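Local coordinates for 2-oxoadipate dioxygenase/decarboxylase, chloroplastic/amyloplastic (Oryza sativa, PDB 6W1K), which catalyses the iron(II)-dependent decarboxylation and hydroxylation of 2-oxoadipate to D-2-hydroxyglutarate, a step of lysine breakdown, at residues 21-26 with 78-84; 50-56 with 202-207; 101-107 with 118-122. All coordinates share one frame; numbering follows the deposited sequence.

Contact 1: 21-26 with 78-84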
loop_
_atom_site.group_PDB
_atom_site.type_symbol
_atom_site.label_atom_id
_atom_site.label_comp_id
_atom_site.label_asym_id
_atom_site.label_seq_id
_atom_site.Cartn_x
_atom_site.Cartn_y
_atom_site.Cartn_z
ATOM N N PHE A 21 -14.337 -1.330 -15.614
ATOM C CA PHE A 21 -14.018 0.069 -15.347
ATOM C C PHE A 21 -13.124 0.200 -14.115
ATOM O O PHE A 21 -12.119 0.933 -14.136
ATOM C CB PHE A 21 -15.317 0.868 -15.206
ATOM C CG PHE A 21 -15.087 2.297 -14.859
ATOM C CD1 PHE A 21 -14.442 3.121 -15.748
ATOM C CD2 PHE A 21 -15.453 2.797 -13.626
ATOM C CE1 PHE A 21 -14.174 4.442 -15.413
ATOM C CE2 PHE A 21 -15.195 4.117 -13.282
ATOM C CZ PHE A 21 -14.538 4.929 -14.167
ATOM N N PHE A 22 -13.431 -0.545 -13.046
ATOM C CA PHE A 22 -12.593 -0.494 -11.852
ATOM C C PHE A 22 -11.152 -0.849 -12.172
ATOM O O PHE A 22 -10.222 -0.184 -11.693
ATOM C CB PHE A 22 -13.118 -1.436 -10.775
ATOM C CG PHE A 22 -12.230 -1.499 -9.545
ATOM C CD1 PHE A 22 -12.281 -0.500 -8.603
ATOM C CD2 PHE A 22 -11.342 -2.545 -9.353
ATOM C CE1 PHE A 22 -11.478 -0.547 -7.466
ATOM C CE2 PHE A 22 -10.528 -2.586 -8.230
ATOM C CZ PHE A 22 -10.604 -1.593 -7.292
ATOM N N ARG A 23 -10.942 -1.850 -13.021
ATOM C CA ARG A 23 -9.575 -2.230 -13.361
ATOM C C ARG A 23 -8.853 -1.161 -14.179
ATOM O O ARG A 23 -7.633 -1.010 -14.031
ATOM C CB ARG A 23 -9.572 -3.560 -14.100
ATOM C CG ARG A 23 -9.990 -4.713 -13.182
ATOM C CD ARG A 23 -10.096 -6.007 -13.924
ATOM N NE ARG A 23 -10.602 -7.111 -13.100
ATOM C CZ ARG A 23 -9.836 -7.934 -12.368
ATOM N NH1 ARG A 23 -8.512 -7.750 -12.308
ATOM N NH2 ARG A 23 -10.390 -8.933 -11.674
ATOM N N THR A 24 -9.549 -0.410 -15.040
ATOM C CA THR A 24 -8.843 0.691 -15.722
ATOM C C THR A 24 -8.422 1.763 -14.723
ATOM O O THR A 24 -7.417 2.449 -14.945
ATOM C CB THR A 24 -9.679 1.355 -16.828
ATOM O OG1 THR A 24 -10.753 2.121 -16.253
ATOM C CG2 THR A 24 -10.188 0.330 -17.817
ATOM N N VAL A 25 -9.181 1.949 -13.629
ATOM C CA VAL A 25 -8.816 2.963 -12.651
ATOM C C VAL A 25 -7.556 2.541 -11.895
ATOM O O VAL A 25 -6.621 3.342 -11.708
ATOM C CB VAL A 25 -9.989 3.238 -11.682
ATOM C CG1 VAL A 25 -9.550 4.225 -10.573
ATOM C CG2 VAL A 25 -11.215 3.844 -12.390
ATOM N N ILE A 26 -7.514 1.302 -11.414
ATOM C CA ILE A 26 -6.351 0.908 -10.627
ATOM C C ILE A 26 -5.160 0.774 -11.552
ATOM O O ILE A 26 -4.018 0.939 -11.111
ATOM C CB ILE A 26 -6.573 -0.360 -9.767
ATOM C CG1 ILE A 26 -7.083 -1.556 -10.559
ATOM C CG2 ILE A 26 -7.514 -0.014 -8.629
ATOM C CD1 ILE A 26 -6.924 -2.901 -9.822
ATOM N N PHE A 78 -14.767 5.194 -2.855
ATOM C CA PHE A 78 -14.535 4.667 -4.191
ATOM C C PHE A 78 -14.520 3.145 -4.178
ATOM O O PHE A 78 -15.229 2.498 -4.965
ATOM C CB PHE A 78 -13.207 5.191 -4.754
ATOM C CG PHE A 78 -12.776 4.477 -6.024
ATOM C CD1 PHE A 78 -13.490 4.632 -7.193
ATOM C CD2 PHE A 78 -11.678 3.634 -6.008
ATOM C CE1 PHE A 78 -13.108 3.976 -8.378
ATOM C CE2 PHE A 78 -11.283 2.971 -7.173
ATOM C CZ PHE A 78 -12.012 3.122 -8.356
ATOM N N PHE A 79 -13.701 2.556 -3.298
ATOM C CA PHE A 79 -13.535 1.100 -3.305
ATOM C C PHE A 79 -14.818 0.396 -2.895
ATOM O O PHE A 79 -15.175 -0.634 -3.496
ATOM C CB PHE A 79 -12.343 0.664 -2.430
ATOM C CG PHE A 79 -11.035 1.120 -2.986
ATOM C CD1 PHE A 79 -10.493 0.496 -4.107
ATOM C CD2 PHE A 79 -10.368 2.209 -2.443
ATOM C CE1 PHE A 79 -9.350 0.914 -4.663
ATOM C CE2 PHE A 79 -9.219 2.648 -3.025
ATOM C CZ PHE A 79 -8.704 1.996 -4.132
ATOM N N THR A 80 -15.556 0.934 -1.907
ATOM C CA THR A 80 -16.828 0.302 -1.548
ATOM C C THR A 80 -17.899 0.502 -2.625
ATOM O O THR A 80 -18.790 -0.343 -2.750
ATOM C CB THR A 80 -17.350 0.791 -0.184
ATOM O OG1 THR A 80 -17.507 2.212 -0.180
ATOM C CG2 THR A 80 -16.356 0.379 0.920
ATOM N N ASP A 81 -17.829 1.577 -3.426
ATOM C CA ASP A 81 -18.675 1.677 -4.618
ATOM C C ASP A 81 -18.402 0.529 -5.612
ATOM O O ASP A 81 -19.290 0.113 -6.348
ATOM C CB ASP A 81 -18.442 3.013 -5.329
ATOM C CG ASP A 81 -19.102 4.217 -4.635
ATOM O OD1 ASP A 81 -19.932 4.056 -3.717
ATOM O OD2 ASP A 81 -18.744 5.350 -5.045
ATOM N N PHE A 82 -17.184 0.012 -5.636
ATOM C CA PHE A 82 -16.810 -1.120 -6.476
ATOM C C PHE A 82 -16.642 -2.407 -5.668
ATOM O O PHE A 82 -15.800 -3.252 -5.971
ATOM C CB PHE A 82 -15.573 -0.738 -7.293
ATOM C CG PHE A 82 -15.912 0.276 -8.361
ATOM C CD1 PHE A 82 -16.555 -0.127 -9.543
ATOM C CD2 PHE A 82 -15.687 1.632 -8.153
ATOM C CE1 PHE A 82 -16.964 0.800 -10.511
ATOM C CE2 PHE A 82 -16.073 2.563 -9.120
ATOM C CZ PHE A 82 -16.706 2.151 -10.297
ATOM N N GLY A 83 -17.536 -2.617 -4.694
ATOM C CA GLY A 83 -17.756 -3.922 -4.107
ATOM C C GLY A 83 -16.755 -4.344 -3.046
ATOM O O GLY A 83 -16.847 -5.471 -2.537
ATOM N N TYR A 84 -15.831 -3.476 -2.666
ATOM C CA TYR A 84 -14.939 -3.796 -1.561
ATOM C C TYR A 84 -15.676 -3.702 -0.222
ATOM O O TYR A 84 -16.659 -2.978 -0.060
ATOM C CB TYR A 84 -13.725 -2.883 -1.538
ATOM C CG TYR A 84 -12.642 -3.271 -2.504
ATOM C CD1 TYR A 84 -12.829 -3.108 -3.865
ATOM C CD2 TYR A 84 -11.451 -3.845 -2.052
ATOM C CE1 TYR A 84 -11.840 -3.473 -4.757
ATOM C CE2 TYR A 84 -10.466 -4.218 -2.929
ATOM C CZ TYR A 84 -10.660 -4.010 -4.287
ATOM O OH TYR A 84 -9.687 -4.389 -5.185
#

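Contact 2: 50-56 with 202-207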
loop_
_atom_site.group_PDB
_atom_site.type_symbol
_atom_site.label_atom_id
_atom_site.label_comp_id
_atom_site.label_asym_id
_atom_site.label_seq_id
_atom_site.Cartn_x
_atom_site.Cartn_y
_atom_site.Cartn_z
ATOM N N TYR A 50 12.190 -13.518 -14.709
ATOM C CA TYR A 50 12.675 -14.691 -13.996
ATOM C C TYR A 50 11.591 -15.757 -13.826
ATOM O O TYR A 50 11.848 -16.948 -14.004
ATOM C CB TYR A 50 13.196 -14.253 -12.629
ATOM C CG TYR A 50 13.841 -15.354 -11.837
ATOM C CD1 TYR A 50 15.207 -15.612 -11.958
ATOM C CD2 TYR A 50 13.097 -16.128 -10.962
ATOM C CE1 TYR A 50 15.816 -16.624 -11.229
ATOM C CE2 TYR A 50 13.695 -17.144 -10.227
ATOM C CZ TYR A 50 15.056 -17.382 -10.362
ATOM O OH TYR A 50 15.650 -18.391 -9.641
ATOM N N ASP A 51 10.381 -15.350 -13.468
ATOM C CA ASP A 51 9.358 -16.291 -13.049
ATOM C C ASP A 51 8.306 -16.563 -14.108
ATOM O O ASP A 51 7.633 -17.598 -14.036
ATOM C CB ASP A 51 8.651 -15.760 -11.797
ATOM C CG ASP A 51 7.755 -16.792 -11.153
ATOM O OD1 ASP A 51 6.554 -16.836 -11.487
ATOM O OD2 ASP A 51 8.263 -17.552 -10.305
ATOM N N GLY A 52 8.126 -15.666 -15.063
ATOM C CA GLY A 52 7.027 -15.777 -16.002
ATOM C C GLY A 52 5.900 -14.832 -15.640
ATOM O O GLY A 52 5.993 -14.033 -14.708
ATOM N N ASP A 53 4.802 -14.938 -16.389
ATOM C CA ASP A 53 3.671 -14.006 -16.254
ATOM C C ASP A 53 2.773 -14.449 -15.103
ATOM O O ASP A 53 1.668 -14.973 -15.279
ATOM C CB ASP A 53 2.896 -13.934 -17.565
ATOM C CG ASP A 53 1.843 -12.846 -17.562
ATOM O OD1 ASP A 53 1.876 -12.011 -16.632
ATOM O OD2 ASP A 53 0.990 -12.833 -18.485
ATOM N N HIS A 54 3.240 -14.205 -13.893
ATOM C CA HIS A 54 2.509 -14.733 -12.751
ATOM C C HIS A 54 2.419 -13.745 -11.604
ATOM O O HIS A 54 2.146 -14.156 -10.474
ATOM C CB HIS A 54 3.167 -16.007 -12.232
ATOM C CG HIS A 54 3.366 -17.038 -13.288
ATOM N ND1 HIS A 54 4.608 -17.385 -13.766
ATOM C CD2 HIS A 54 2.470 -17.772 -13.984
ATOM C CE1 HIS A 54 4.470 -18.311 -14.700
ATOM N NE2 HIS A 54 3.185 -18.575 -14.838
ATOM N N ILE A 55 2.674 -12.469 -11.851
ATOM C CA ILE A 55 2.684 -11.467 -10.802
ATOM C C ILE A 55 1.250 -11.102 -10.422
ATOM O O ILE A 55 0.458 -10.649 -11.254
ATOM C CB ILE A 55 3.471 -10.229 -11.250
ATOM C CG1 ILE A 55 4.941 -10.597 -11.493
ATOM C CG2 ILE A 55 3.371 -9.143 -10.246
ATOM C CD1 ILE A 55 5.721 -9.464 -12.117
ATOM N N CYS A 56 0.918 -11.303 -9.158
ATOM C CA CYS A 56 -0.365 -10.928 -8.594
ATOM C C CYS A 56 -0.116 -9.934 -7.474
ATOM O O CYS A 56 0.861 -10.049 -6.733
ATOM C CB CYS A 56 -1.099 -12.143 -8.051
ATOM S SG CYS A 56 -1.442 -13.345 -9.346
ATOM N N ARG A 202 2.062 -16.846 -5.063
ATOM C CA ARG A 202 1.451 -17.064 -6.369
ATOM C C ARG A 202 2.475 -17.154 -7.497
ATOM O O ARG A 202 2.096 -17.460 -8.629
ATOM C CB ARG A 202 0.430 -15.958 -6.644
ATOM C CG ARG A 202 -0.728 -16.011 -5.640
ATOM C CD ARG A 202 -1.855 -15.063 -5.981
ATOM N NE ARG A 202 -2.937 -15.800 -6.611
ATOM C CZ ARG A 202 -4.219 -15.609 -6.338
ATOM N NH1 ARG A 202 -4.577 -14.686 -5.451
ATOM N NH2 ARG A 202 -5.135 -16.328 -6.966
ATOM N N LEU A 203 3.759 -16.919 -7.220
ATOM C CA LEU A 203 4.790 -17.177 -8.213
ATOM C C LEU A 203 5.006 -18.681 -8.353
ATOM O O LEU A 203 4.626 -19.467 -7.484
ATOM C CB LEU A 203 6.109 -16.507 -7.827
ATOM C CG LEU A 203 6.018 -14.993 -7.662
ATOM C CD1 LEU A 203 7.315 -14.460 -7.059
ATOM C CD2 LEU A 203 5.680 -14.296 -8.985
ATOM N N ILE A 204 5.668 -19.078 -9.435
ATOM C CA ILE A 204 5.868 -20.497 -9.732
ATOM C C ILE A 204 7.300 -20.946 -9.452
ATOM O O ILE A 204 7.522 -22.068 -9.003
ATOM C CB ILE A 204 5.479 -20.794 -11.196
ATOM C CG1 ILE A 204 6.403 -20.032 -12.153
ATOM C CG2 ILE A 204 4.033 -20.398 -11.437
ATOM C CD1 ILE A 204 7.576 -20.841 -12.705
ATOM N N SER A 205 8.292 -20.097 -9.714
ATOM C CA SER A 205 9.680 -20.523 -9.581
ATOM C C SER A 205 10.083 -20.544 -8.102
ATOM O O SER A 205 9.263 -20.372 -7.197
ATOM C CB SER A 205 10.586 -19.608 -10.398
ATOM O OG SER A 205 10.718 -18.365 -9.736
ATOM N N ASP A 206 11.378 -20.717 -7.841
ATOM C CA ASP A 206 11.852 -20.857 -6.469
ATOM C C ASP A 206 11.720 -19.567 -5.661
ATOM O O ASP A 206 11.728 -19.623 -4.425
ATOM C CB ASP A 206 13.311 -21.346 -6.485
ATOM C CG ASP A 206 14.295 -20.261 -6.913
ATOM O OD1 ASP A 206 15.402 -20.214 -6.334
ATOM O OD2 ASP A 206 13.964 -19.451 -7.810
ATOM N N ILE A 207 11.573 -18.413 -6.309
ATOM C CA ILE A 207 11.423 -17.171 -5.563
ATOM C C ILE A 207 9.995 -17.009 -5.047
ATOM O O ILE A 207 9.651 -15.977 -4.465
ATOM C CB ILE A 207 11.841 -15.959 -6.414
ATOM C CG1 ILE A 207 11.005 -15.862 -7.688
ATOM C CG2 ILE A 207 13.323 -16.062 -6.792
ATOM C CD1 ILE A 207 11.095 -14.479 -8.358
#

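Contact 3: 101-107 with 118-122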
loop_
_atom_site.group_PDB
_atom_site.type_symbol
_atom_site.label_atom_id
_atom_site.label_comp_id
_atom_site.label_asym_id
_atom_site.label_seq_id
_atom_site.Cartn_x
_atom_site.Cartn_y
_atom_site.Cartn_z
ATOM N N TRP A 101 -8.392 -1.973 6.373
ATOM C CA TRP A 101 -8.188 -2.655 5.108
ATOM C C TRP A 101 -9.528 -3.153 4.577
ATOM O O TRP A 101 -10.525 -3.230 5.301
ATOM C CB TRP A 101 -7.169 -3.775 5.248
ATOM C CG TRP A 101 -7.576 -5.031 5.923
ATOM C CD1 TRP A 101 -7.580 -5.303 7.271
ATOM C CD2 TRP A 101 -7.978 -6.242 5.271
ATOM N NE1 TRP A 101 -7.942 -6.618 7.492
ATOM C CE2 TRP A 101 -8.217 -7.205 6.279
ATOM C CE3 TRP A 101 -8.159 -6.600 3.929
ATOM C CZ2 TRP A 101 -8.626 -8.514 5.990
ATOM C CZ3 TRP A 101 -8.552 -7.924 3.639
ATOM C CH2 TRP A 101 -8.777 -8.857 4.665
ATOM N N PHE A 102 -9.531 -3.417 3.275
ATOM C CA PHE A 102 -10.733 -3.694 2.487
ATOM C C PHE A 102 -10.449 -4.919 1.620
ATOM O O PHE A 102 -9.407 -4.998 0.971
ATOM C CB PHE A 102 -11.123 -2.502 1.607
ATOM C CG PHE A 102 -11.377 -1.227 2.377
ATOM C CD1 PHE A 102 -10.327 -0.497 2.885
ATOM C CD2 PHE A 102 -12.660 -0.798 2.613
ATOM C CE1 PHE A 102 -10.589 0.642 3.627
ATOM C CE2 PHE A 102 -12.938 0.335 3.344
ATOM C CZ PHE A 102 -11.912 1.067 3.854
ATOM N N SER A 103 -11.383 -5.890 1.634
ATOM C CA SER A 103 -11.248 -7.080 0.815
ATOM C C SER A 103 -12.088 -6.912 -0.446
ATOM O O SER A 103 -13.187 -6.348 -0.395
ATOM C CB SER A 103 -11.718 -8.335 1.556
ATOM O OG SER A 103 -12.998 -8.107 2.068
ATOM N N PRO A 104 -11.628 -7.450 -1.563
ATOM C CA PRO A 104 -12.270 -7.143 -2.854
ATOM C C PRO A 104 -13.561 -7.909 -3.060
ATOM O O PRO A 104 -13.823 -8.919 -2.407
ATOM C CB PRO A 104 -11.204 -7.547 -3.893
ATOM C CG PRO A 104 -10.342 -8.533 -3.205
ATOM C CD PRO A 104 -10.394 -8.246 -1.702
ATOM N N PRO A 105 -14.395 -7.463 -3.998
ATOM C CA PRO A 105 -15.521 -8.295 -4.427
ATOM C C PRO A 105 -15.007 -9.612 -5.017
ATOM O O PRO A 105 -13.858 -9.710 -5.445
ATOM C CB PRO A 105 -16.211 -7.440 -5.485
ATOM C CG PRO A 105 -15.085 -6.619 -6.098
ATOM C CD PRO A 105 -14.132 -6.345 -4.927
ATOM N N THR A 106 -15.882 -10.619 -5.055
ATOM C CA THR A 106 -15.543 -11.878 -5.723
ATOM C C THR A 106 -15.248 -11.571 -7.189
ATOM O O THR A 106 -15.981 -10.806 -7.824
ATOM C CB THR A 106 -16.667 -12.891 -5.594
ATOM O OG1 THR A 106 -16.874 -13.174 -4.205
ATOM C CG2 THR A 106 -16.343 -14.207 -6.366
ATOM N N ASN A 107 -14.112 -12.081 -7.681
ATOM C CA ASN A 107 -13.624 -11.892 -9.056
ATOM C C ASN A 107 -12.901 -13.188 -9.440
ATOM O O ASN A 107 -11.691 -13.283 -9.580
ATOM C CB ASN A 107 -12.752 -10.640 -9.196
ATOM C CG ASN A 107 -11.480 -10.696 -8.385
ATOM O OD1 ASN A 107 -10.388 -10.761 -8.926
ATOM N ND2 ASN A 107 -11.614 -10.609 -7.090
ATOM N N PRO A 118 -6.079 -11.362 -9.938
ATOM C CA PRO A 118 -6.945 -11.303 -8.753
ATOM C C PRO A 118 -6.899 -9.893 -8.177
ATOM O O PRO A 118 -5.834 -9.299 -8.038
ATOM C CB PRO A 118 -6.344 -12.349 -7.809
ATOM C CG PRO A 118 -4.990 -12.654 -8.340
ATOM C CD PRO A 118 -5.046 -12.405 -9.824
ATOM N N LEU A 119 -8.062 -9.345 -7.886
ATOM C CA LEU A 119 -8.120 -7.963 -7.436
ATOM C C LEU A 119 -7.397 -7.807 -6.103
ATOM O O LEU A 119 -7.488 -8.689 -5.233
ATOM C CB LEU A 119 -9.564 -7.512 -7.281
ATOM C CG LEU A 119 -10.352 -7.183 -8.539
ATOM C CD1 LEU A 119 -11.793 -6.949 -8.084
ATOM C CD2 LEU A 119 -9.787 -6.007 -9.342
ATOM N N PRO A 120 -6.677 -6.706 -5.905
ATOM C CA PRO A 120 -5.902 -6.551 -4.671
ATOM C C PRO A 120 -6.772 -6.091 -3.509
ATOM O O PRO A 120 -7.806 -5.439 -3.690
ATOM C CB PRO A 120 -4.868 -5.486 -5.047
ATOM C CG PRO A 120 -5.598 -4.585 -6.059
ATOM C CD PRO A 120 -6.434 -5.600 -6.868
ATOM N N ARG A 121 -6.367 -6.521 -2.314
ATOM C CA ARG A 121 -6.837 -5.896 -1.090
ATOM C C ARG A 121 -6.390 -4.441 -1.095
ATOM O O ARG A 121 -5.484 -4.046 -1.834
ATOM C CB ARG A 121 -6.309 -6.633 0.150
ATOM C CG ARG A 121 -6.632 -8.144 0.210
ATOM C CD ARG A 121 -5.703 -8.768 1.234
ATOM N NE ARG A 121 -5.764 -10.215 1.335
ATOM C CZ ARG A 121 -5.140 -11.060 0.525
ATOM N NH1 ARG A 121 -4.389 -10.600 -0.480
ATOM N NH2 ARG A 121 -5.262 -12.354 0.724
ATOM N N ILE A 122 -7.049 -3.623 -0.278
ATOM C CA ILE A 122 -6.678 -2.220 -0.142
ATOM C C ILE A 122 -6.413 -1.918 1.329
ATOM O O ILE A 122 -7.210 -2.274 2.192
ATOM C CB ILE A 122 -7.762 -1.263 -0.699
ATOM C CG1 ILE A 122 -8.199 -1.653 -2.109
ATOM C CG2 ILE A 122 -7.219 0.162 -0.671
ATOM C CD1 ILE A 122 -7.226 -1.347 -3.170
HETATM O O HOH W 1 -9.098 -10.961 -5.463
#

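Contact 1: 21-26 with 78-84
Helix 16-36 and the C-terminal end of helix 72-81 approach most closely at Phe22 and Phe82, whose CA atoms lie 6.9 Å apart. Between them sits an aromatic cluster of Phe21, Phe22, Phe78, Phe79, Phe82 and Tyr84, a worked example of how rings can carry most of the contact between one helix and the end of another, with Val25 and Ile26 adding aliphatic packing. The second helix ends in a Schellman motif, with Gly83 at positive phi, Gly83 N bonded to Thr80 O and Tyr84 N to Phe79 O; this turn brings Tyr84 back to the same ring that Phe78 and Phe79 meet. With CG anti to the backbone N (chi1 176°), that ring, Phe22, is carried off helix 16-36 and in among Phe78, Phe79, Phe82 and Tyr84. Its CE1 corner lies 3.5 Å from Phe78 CE2, the two rings nearly parallel but slid apart so that they barely overlap. Phe79 instead meets it rim to rim, with the planes 77° apart, while Phe82 lays its CB 3.6 Å from Phe22 CD1. An alanine in place of Phe22 would probably open a gap between the two segments and leave Phe78, Phe79, Phe82 and Tyr84 without their common partner. At the flank, Val25 CG1 and Phe78 CZ meet from opposite directions at 3.5 Å, and Phe21 CD2 comes within 3.6 Å of Phe82 CZ. Tyr84, whose hydroxyl bonds to Pro120 O, brings its CE1 to 3.4 Å from Phe22 CZ.

Contact 2: 50-56 with 202-207
Asp51 reaches across to the loop at 202-207 with its carboxylate swung opposite the backbone N (chi1 -169°), and both of its oxygens are used. OD1 takes the Ile204 N-H on its syn lone pair, a nearly straight bond of 3.2 Å (172° at the hydrogen). OD2 is held twice by Ser205: the backbone N, 2.6 Å from OD2, arrives on the syn side but out of the carboxylate plane, while the hydroxyl OG uses the anti lone pair. Ser205 can offer both donors to one oxygen because chi1 of 74° sets OG between its backbone N and carbonyl carbon, close enough to the N-H for both to reach OD2. Together these bonds are likely to stabilise the negative charge of a buried carboxylate and to fix its rotation. A second grip on OD1 comes from His54: ND1 donates to Asp51 OD1 at 3.0 Å, meeting it on the anti side and out of the carboxylate plane, with OD1 itself tilted out of the imidazole plane. This His-carboxylate pair, its carboxylate bonded to loop N-H groups, ties the C-terminal end of helix 38-51 to the loop between strand 195-199 and helix 210-219; Gly52, at positive phi, leads the chain out of the helix. The imidazole is also packed against the loop: Ile204 CG2 lies over the centre of its face, 3.7 Å from the ring centroid, in a CH-pi contact. At the other end Tyr50 OH donates to Asp206 OD2, 2.7 Å away and near the plane of the phenol ring, and Ile207 CG2 packs 3.6 Å from Tyr50 CE2. Cys56 CB, finally, rests against Arg202 CD, whose chain bends at chi3.

Contact 3: 101-107 with 118-122
With chi1 at 63°, Asn107 tucks its amide between its own backbone N and carbonyl carbon, and from there the group faces Leu119, whose own chi1 of -76° lays CG alongside it, 3.6 Å from Asn107 OD1. Asn107 OD1 accepts the Leu119 N-H at 2.9 Å, the donor tilted from the carbonyl plane. At the other end ND2 donates to Pro105 O, 2.9 Å away and close to the amide plane, and to a water that in turn donates to Leu119 O. With OD1 accepting and ND2 donating, the orientation of the amide is fixed. Beside it, Leu119 CD1 meets Pro105 CG at 3.9 Å, and Pro104 CB packs 3.8 Å from Leu119 CB. Further along, Trp101 and Arg121 run side by side, the Arg121 CD methylene 3.8 Å from Trp101 CZ3; the guanidinium continues to salt bridges with Asp292 and Glu287. Phe102 and Ile122 form an antiparallel hydrogen-bonded pair, Phe102 N to Ile122 O at 2.8 Å and Ile122 N to Phe102 O at 3.0 Å. The arrangement is that of neighbouring antiparallel strands joined by a long loop, here strands 97-103 and 121-127 in the mixed sheet of this glyoxalase-clan fold, with Arg121 packed against the metal ligand His59.

Overall arrangement
Contacts 1 and 3 are buried and adjoin, their centres about 9 Å apart, whereas contact 2 is only partly buried and lies about 20 Å from contact 3, centre to centre. Contact 1 is apolar and joins two helices; contact 3 adds backbone pairing between strands to an amide-held loop; contact 2 relies on a carboxylate gripping backbone and hydroxyl donors. Tyr84 links the first to the third through Pro120, and Phe79 rests on Ile122, so the end of helix 72-81 packs on strand 121-127, while helix 16-36 meets the loop just before it. Pro118 links the third to the second, touching Cys56 and Arg202. Helices 16-36 and 38-51, successive in the chain, enter different contacts.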